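Chitin-binding type-4 domain-containing protein (Photorhabdus laumondii subsp. laumondii, PDB 6T5Z) is a copper-dependent lytic polysaccharide monooxygenase of family AA10 that probably cleaves chitin chains by oxidation. Local coordinates at residues I80-E85 against W95-T100; E113-T118 against Y147-G152. All coordinates share one frame; numbering follows the deposited sequence.

Following strand 2-6 and a long stretch with little regular structure, the chain enters strand 79-86, passes a short connection that carries the copper ligand His-90, and returns in strand 92-99. Contact 1 closes this loop by joining the two strands across the space between the three-stranded sheet and the larger mixed sheet. Contact 2, in series with it and neither nested nor crossing, closes the next, longer loop, in which strand 148-156 comes back to meet the 113-118 loop after strands 121-126 and 133-139. Strand 148-156 lies beside 92-99 in the larger sheet, where Phe-98 O and Leu-151 N, 2.8 Å apart, probably form a hydrogen bond joining the two contacts.

Contact 1 (I80-E85 against W95-T100); sequences IEFQWE and WEYFIT
Tyr-97 reaches across from strand 92-99 and touches both aromatic residues of 80-85 that face it, Phe-82 and Trp-84. Its CB starts the ring toward the opposite strand, and with CG beside the backbone N and anti to the carbonyl carbon (chi1 -60°) the ring comes to lie over one face of Phe-82. CG and CD2 sit near CE1 and CD1 of Phe-82, and farther out CE2 comes to 3.4 Å from Phe-82 CG, while CZ lies over the Phe-82 CB-CG bond. The two rings form an offset stack, with centroids 4.0 Å apart and planes only 12° from parallel; the side chains run past each other in opposite directions, so Tyr-97 OH ends 3.3 Å from Phe-82 CB. Ile-80 CG1 covers the other face of Phe-82.

At the tip, Tyr-97 OH accepts a bond from Trp-84 NE1 at 2.9 Å. The oxygen lies practically in the indole plane, yet the bond is not straight, its N-H...O angle being 140°. The same hydroxyl is hydrogen-bonded to Asn-136 OD1 on strand 133-139, so two partners grip this buried oxygen and fix its position. Trp-95 brings the CE3 and CZ3 edge of its six-membered ring against one face of the Trp-84 indole, CZ3 lying 3.7 Å from Trp-84 CG. This edge-to-face pair is steeply inclined, and Trp-95 also stacks on Trp-154. With strand axes about 10 Å apart, the four buried aromatic side chains form part of the core between the two sheets, as in the immunoglobulin-like beta-sandwich of AA10 enzymes.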
loop_
_atom_site.group_PDB
_atom_site.type_symbol
_atom_site.label_atom_id
_atom_site.label_comp_id
_atom_site.label_asym_id
_atom_site.label_seq_id
_atom_site.Cartn_x
_atom_site.Cartn_y
_atom_site.Cartn_z
ATOM N N ILE A 80 -14.863 -1.276 0.249
ATOM C CA ILE A 80 -13.823 -0.307 0.598
ATOM C C ILE A 80 -13.385 0.383 -0.688
ATOM O O ILE A 80 -13.330 -0.239 -1.753
ATOM C CB ILE A 80 -12.640 -0.995 1.317
ATOM C CG1 ILE A 80 -11.543 -0.002 1.691
ATOM C CG2 ILE A 80 -12.055 -2.113 0.457
ATOM C CD1 ILE A 80 -10.534 -0.583 2.700
ATOM N N GLU A 81 -13.087 1.674 -0.589
ATOM C CA GLU A 81 -12.595 2.469 -1.703
ATOM C C GLU A 81 -11.206 2.985 -1.371
ATOM O O GLU A 81 -10.974 3.486 -0.262
ATOM C CB GLU A 81 -13.515 3.669 -1.995
ATOM C CG GLU A 81 -14.904 3.309 -2.486
ATOM C CD GLU A 81 -15.661 4.522 -2.980
ATOM O OE1 GLU A 81 -15.155 5.655 -2.810
ATOM O OE2 GLU A 81 -16.760 4.346 -3.542
ATOM N N PHE A 82 -10.296 2.897 -2.336
ATOM C CA PHE A 82 -8.950 3.436 -2.221
ATOM C C PHE A 82 -8.806 4.641 -3.139
ATOM O O PHE A 82 -9.153 4.570 -4.322
ATOM C CB PHE A 82 -7.905 2.375 -2.576
ATOM C CG PHE A 82 -7.984 1.150 -1.721
ATOM C CD1 PHE A 82 -8.723 0.055 -2.131
ATOM C CD2 PHE A 82 -7.344 1.099 -0.491
ATOM C CE1 PHE A 82 -8.806 -1.070 -1.357
ATOM C CE2 PHE A 82 -7.427 -0.038 0.301
ATOM C CZ PHE A 82 -8.155 -1.133 -0.142
ATOM N N GLN A 83 -8.276 5.734 -2.607
ATOM C CA GLN A 83 -8.061 6.959 -3.373
ATOM C C GLN A 83 -6.567 7.228 -3.492
ATOM O O GLN A 83 -5.876 7.350 -2.472
ATOM C CB GLN A 83 -8.753 8.156 -2.724
ATOM C CG GLN A 83 -8.611 9.451 -3.509
ATOM C CD GLN A 83 -9.381 10.590 -2.863
ATOM O OE1 GLN A 83 -10.467 10.962 -3.319
ATOM N NE2 GLN A 83 -8.828 11.140 -1.777
ATOM N N TRP A 84 -6.092 7.350 -4.730
ATOM C CA TRP A 84 -4.726 7.757 -5.034
ATOM C C TRP A 84 -4.689 9.223 -5.439
ATOM O O TRP A 84 -5.524 9.676 -6.226
ATOM C CB TRP A 84 -4.136 6.932 -6.180
ATOM C CG TRP A 84 -3.752 5.504 -5.877
ATOM C CD1 TRP A 84 -4.586 4.429 -5.747
ATOM C CD2 TRP A 84 -2.420 4.997 -5.725
ATOM N NE1 TRP A 84 -3.857 3.288 -5.512
ATOM C CE2 TRP A 84 -2.523 3.610 -5.501
ATOM C CE3 TRP A 84 -1.145 5.586 -5.759
ATOM C CZ2 TRP A 84 -1.406 2.805 -5.284
ATOM C CZ3 TRP A 84 -0.035 4.778 -5.557
ATOM C CH2 TRP A 84 -0.175 3.407 -5.323
ATOM N N GLU A 85 -3.686 9.948 -4.920
ATOM C CA GLU A 85 -3.300 11.271 -5.403
ATOM C C GLU A 85 -2.136 11.064 -6.368
ATOM O O GLU A 85 -1.062 10.592 -5.974
ATOM C CB GLU A 85 -2.908 12.195 -4.244
ATOM C CG GLU A 85 -3.980 12.351 -3.181
ATOM C CD GLU A 85 -5.113 13.290 -3.589
ATOM O OE1 GLU A 85 -5.053 13.868 -4.688
ATOM O OE2 GLU A 85 -6.068 13.467 -2.797
ATOM N N TRP A 95 -4.378 -1.002 -11.159
ATOM C CA TRP A 95 -4.378 -0.742 -9.723
ATOM C C TRP A 95 -4.780 -2.046 -9.053
ATOM O O TRP A 95 -5.780 -2.651 -9.445
ATOM C CB TRP A 95 -5.386 0.359 -9.360
ATOM C CG TRP A 95 -5.353 1.498 -10.313
ATOM C CD1 TRP A 95 -6.002 1.591 -11.522
ATOM C CD2 TRP A 95 -4.604 2.706 -10.166
ATOM N NE1 TRP A 95 -5.707 2.795 -12.119
ATOM C CE2 TRP A 95 -4.853 3.495 -11.306
ATOM C CE3 TRP A 95 -3.747 3.199 -9.172
ATOM C CZ2 TRP A 95 -4.272 4.745 -11.490
ATOM C CZ3 TRP A 95 -3.177 4.448 -9.353
ATOM C CH2 TRP A 95 -3.432 5.199 -10.503
ATOM N N GLU A 96 -4.019 -2.495 -8.060
ATOM C CA GLU A 96 -4.364 -3.761 -7.433
ATOM C C GLU A 96 -4.007 -3.722 -5.956
ATOM O O GLU A 96 -3.190 -2.904 -5.512
ATOM C CB GLU A 96 -3.671 -4.939 -8.122
ATOM C CG GLU A 96 -2.180 -4.945 -7.948
ATOM C CD GLU A 96 -1.515 -6.188 -8.551
ATOM O OE1 GLU A 96 -2.215 -7.037 -9.142
ATOM O OE2 GLU A 96 -0.283 -6.295 -8.425
ATOM N N TYR A 97 -4.640 -4.617 -5.193
ATOM C CA TYR A 97 -4.582 -4.576 -3.733
ATOM C C TYR A 97 -4.430 -5.985 -3.184
ATOM O O TYR A 97 -5.169 -6.891 -3.584
ATOM C CB TYR A 97 -5.836 -3.886 -3.163
ATOM C CG TYR A 97 -5.924 -2.473 -3.675
ATOM C CD1 TYR A 97 -6.568 -2.180 -4.873
ATOM C CD2 TYR A 97 -5.322 -1.429 -2.972
ATOM C CE1 TYR A 97 -6.608 -0.876 -5.370
ATOM C CE2 TYR A 97 -5.361 -0.141 -3.451
ATOM C CZ TYR A 97 -5.992 0.133 -4.648
ATOM O OH TYR A 97 -6.029 1.432 -5.103
ATOM N N PHE A 98 -3.452 -6.157 -2.295
ATOM C CA PHE A 98 -3.202 -7.378 -1.550
ATOM C C PHE A 98 -3.513 -7.126 -0.077
ATOM O O PHE A 98 -3.451 -5.993 0.398
ATOM C CB PHE A 98 -1.738 -7.812 -1.694
ATOM C CG PHE A 98 -1.326 -8.142 -3.103
ATOM C CD1 PHE A 98 -1.277 -9.463 -3.522
ATOM C CD2 PHE A 98 -0.948 -7.137 -4.003
ATOM C CE1 PHE A 98 -0.883 -9.793 -4.821
ATOM C CE2 PHE A 98 -0.556 -7.458 -5.299
ATOM C CZ PHE A 98 -0.519 -8.792 -5.706
ATOM N N ILE A 99 -3.816 -8.184 0.667
ATOM C CA ILE A 99 -3.987 -8.029 2.105
ATOM C C ILE A 99 -3.229 -9.136 2.822
ATOM O O ILE A 99 -2.994 -10.215 2.271
ATOM C CB ILE A 99 -5.479 -7.989 2.510
ATOM C CG1 ILE A 99 -5.639 -7.478 3.952
ATOM C CG2 ILE A 99 -6.153 -9.352 2.307
ATOM C CD1 ILE A 99 -7.062 -7.102 4.286
ATOM N N THR A 100 -2.804 -8.837 4.052
ATOM C CA THR A 100 -2.139 -9.839 4.871
ATOM C C THR A 100 -3.052 -11.043 5.074
ATOM O O THR A 100 -4.282 -10.928 5.073
ATOM C CB THR A 100 -1.748 -9.247 6.234
ATOM O OG1 THR A 100 -2.793 -8.381 6.711
ATOM C CG2 THR A 100 -0.458 -8.449 6.110
#

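Contact 2 (E113-T118 against Y147-G152); sequences EQFNST and YHVILG
Phe-115 makes a buried apolar contact with Val-149 and Leu-151, by which the loop between strands 92-99 and 121-126 brings one aromatic ring to strand 148-156. No hydrogen bond passes between the two segments, and the phenylalanine is the one residue of 113-118 that reaches the strand. Its CB does not head straight for the strand; CG stands beside the backbone N (chi1 -84°), and the far end of the ring swings in closer.

The outer atoms CE1 and CZ do the touching. CE1 lies 3.6 Å from the carbonyl oxygen of Val-149 and 3.9 Å from Leu-151 CB, while CZ comes to 4.0 Å from that same CB. The ring therefore bridges residues i and i+2 of the strand, whose side chains both point toward the loop, whereas that of Ile-150 between them turns away. Anti to the backbone N (chi1 173°), Val-149 CG1 is the branch that meets Phe-115 CZ, at 4.2 Å; the side chain of Leu-151 crosses that of Phe-115 at about a right angle.

In the beta-sandwich of an AA10 enzyme, strand 148-156 pairs antiparallel with both 92-99 and 161-172, and the loop packs on the face of this sheet that carries Val-149 and Leu-151, away from the copper site. Phe-115 also touches Phe-98 of strand 92-99, so its ring meets two neighbouring strands. Backbone hydrogen bonds between Gln-114 and Lys-101 and between Asn-116 and Ile-99 hold the loop on both sides of the phenylalanine. On the other neighbouring strand, 161-172, Val-166 meets the side chains of both Val-149 and Leu-151.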
loop_
_atom_site.group_PDB
_atom_site.type_symbol
_atom_site.label_atom_id
_atom_site.label_comp_id
_atom_site.label_asym_id
_atom_site.label_seq_id
_atom_site.Cartn_x
_atom_site.Cartn_y
_atom_site.Cartn_z
ATOM N N GLU A 113 5.155 -14.483 2.301
ATOM C CA GLU A 113 4.448 -15.453 3.124
ATOM C C GLU A 113 3.424 -14.770 4.025
ATOM O O GLU A 113 2.405 -15.380 4.371
ATOM C CB GLU A 113 5.460 -16.261 3.939
ATOM C CG GLU A 113 4.895 -17.475 4.639
ATOM C CD GLU A 113 4.374 -17.171 6.028
ATOM O OE1 GLU A 113 4.766 -16.131 6.610
ATOM O OE2 GLU A 113 3.568 -17.978 6.540
ATOM N N GLN A 114 3.656 -13.498 4.388
ATOM C CA GLN A 114 2.714 -12.777 5.237
ATOM C C GLN A 114 1.486 -12.291 4.478
ATOM O O GLN A 114 0.468 -11.984 5.114
ATOM C CB GLN A 114 3.417 -11.588 5.897
ATOM C CG GLN A 114 4.470 -12.000 6.934
ATOM C CD GLN A 114 3.962 -11.883 8.362
ATOM O OE1 GLN A 114 3.074 -12.628 8.786
ATOM N NE2 GLN A 114 4.538 -10.943 9.120
ATOM N N PHE A 115 1.561 -12.218 3.148
ATOM C CA PHE A 115 0.495 -11.701 2.299
ATOM C C PHE A 115 -0.204 -12.838 1.572
ATOM O O PHE A 115 0.406 -13.861 1.262
ATOM C CB PHE A 115 1.058 -10.725 1.254
ATOM C CG PHE A 115 1.234 -9.324 1.753
ATOM C CD1 PHE A 115 0.141 -8.491 1.885
ATOM C CD2 PHE A 115 2.498 -8.828 2.056
ATOM C CE1 PHE A 115 0.294 -7.180 2.343
ATOM C CE2 PHE A 115 2.658 -7.523 2.505
ATOM C CZ PHE A 115 1.550 -6.698 2.641
ATOM N N ASN A 116 -1.497 -12.660 1.311
ATOM C CA ASN A 116 -2.153 -13.513 0.332
ATOM C C ASN A 116 -1.407 -13.410 -0.996
ATOM O O ASN A 116 -0.847 -12.364 -1.335
ATOM C CB ASN A 116 -3.623 -13.116 0.167
ATOM C CG ASN A 116 -4.476 -13.528 1.359
ATOM O OD1 ASN A 116 -4.255 -14.579 1.963
ATOM N ND2 ASN A 116 -5.456 -12.698 1.704
ATOM N N SER A 117 -1.363 -14.524 -1.734
ATOM C CA SER A 117 -0.537 -14.565 -2.935
ATOM C C SER A 117 -1.163 -13.822 -4.106
ATOM O O SER A 117 -0.442 -13.395 -5.008
ATOM C CB SER A 117 -0.243 -16.010 -3.332
ATOM O OG SER A 117 -1.416 -16.645 -3.811
ATOM N N THR A 118 -2.470 -13.653 -4.119
ATOM C CA THR A 118 -3.116 -12.959 -5.215
ATOM C C THR A 118 -3.878 -11.765 -4.666
ATOM O O THR A 118 -4.220 -11.733 -3.477
ATOM C CB THR A 118 -4.077 -13.886 -5.973
ATOM O OG1 THR A 118 -5.057 -14.386 -5.060
ATOM C CG2 THR A 118 -3.319 -15.038 -6.619
ATOM N N TYR A 147 -6.084 -6.307 13.082
ATOM C CA TYR A 147 -5.021 -5.540 12.446
ATOM C C TYR A 147 -4.538 -6.269 11.198
ATOM O O TYR A 147 -4.089 -7.414 11.278
ATOM C CB TYR A 147 -3.866 -5.312 13.424
ATOM C CG TYR A 147 -2.634 -4.617 12.837
ATOM C CD1 TYR A 147 -2.733 -3.689 11.802
ATOM C CD2 TYR A 147 -1.364 -4.907 13.335
ATOM C CE1 TYR A 147 -1.585 -3.071 11.278
ATOM C CE2 TYR A 147 -0.231 -4.302 12.828
ATOM C CZ TYR A 147 -0.349 -3.384 11.803
ATOM O OH TYR A 147 0.799 -2.791 11.327
ATOM N N HIS A 148 -4.618 -5.588 10.055
ATOM C CA HIS A 148 -4.156 -6.110 8.776
ATOM C C HIS A 148 -3.497 -4.997 7.984
ATOM O O HIS A 148 -3.829 -3.820 8.152
ATOM C CB HIS A 148 -5.315 -6.702 7.969
ATOM C CG HIS A 148 -5.788 -8.004 8.509
ATOM N ND1 HIS A 148 -5.085 -9.170 8.316
ATOM C CD2 HIS A 148 -6.858 -8.323 9.276
ATOM C CE1 HIS A 148 -5.715 -10.162 8.921
ATOM N NE2 HIS A 148 -6.793 -9.674 9.511
ATOM N N VAL A 149 -2.576 -5.384 7.103
ATOM C CA VAL A 149 -1.886 -4.451 6.223
ATOM C C VAL A 149 -2.355 -4.718 4.805
ATOM O O VAL A 149 -2.388 -5.873 4.364
ATOM C CB VAL A 149 -0.360 -4.579 6.331
ATOM C CG1 VAL A 149 0.324 -3.719 5.271
ATOM C CG2 VAL A 149 0.097 -4.193 7.734
ATOM N N ILE A 150 -2.727 -3.655 4.103
ATOM C CA ILE A 150 -3.142 -3.728 2.712
ATOM C C ILE A 150 -2.011 -3.143 1.880
ATOM O O ILE A 150 -1.469 -2.087 2.224
ATOM C CB ILE A 150 -4.467 -2.968 2.492
ATOM C CG1 ILE A 150 -5.604 -3.710 3.203
ATOM C CG2 ILE A 150 -4.734 -2.758 0.986
ATOM C CD1 ILE A 150 -6.937 -2.988 3.291
ATOM N N LEU A 151 -1.626 -3.846 0.811
ATOM C CA LEU A 151 -0.612 -3.364 -0.121
ATOM C C LEU A 151 -1.288 -2.897 -1.403
ATOM O O LEU A 151 -1.835 -3.706 -2.162
ATOM C CB LEU A 151 0.432 -4.438 -0.429
ATOM C CG LEU A 151 1.466 -4.050 -1.494
ATOM C CD1 LEU A 151 2.356 -2.887 -1.016
ATOM C CD2 LEU A 151 2.336 -5.229 -1.910
ATOM N N GLY A 152 -1.244 -1.587 -1.650
ATOM C CA GLY A 152 -1.716 -1.041 -2.906
ATOM C C GLY A 152 -0.571 -0.990 -3.894
ATOM O O GLY A 152 0.542 -0.593 -3.544
#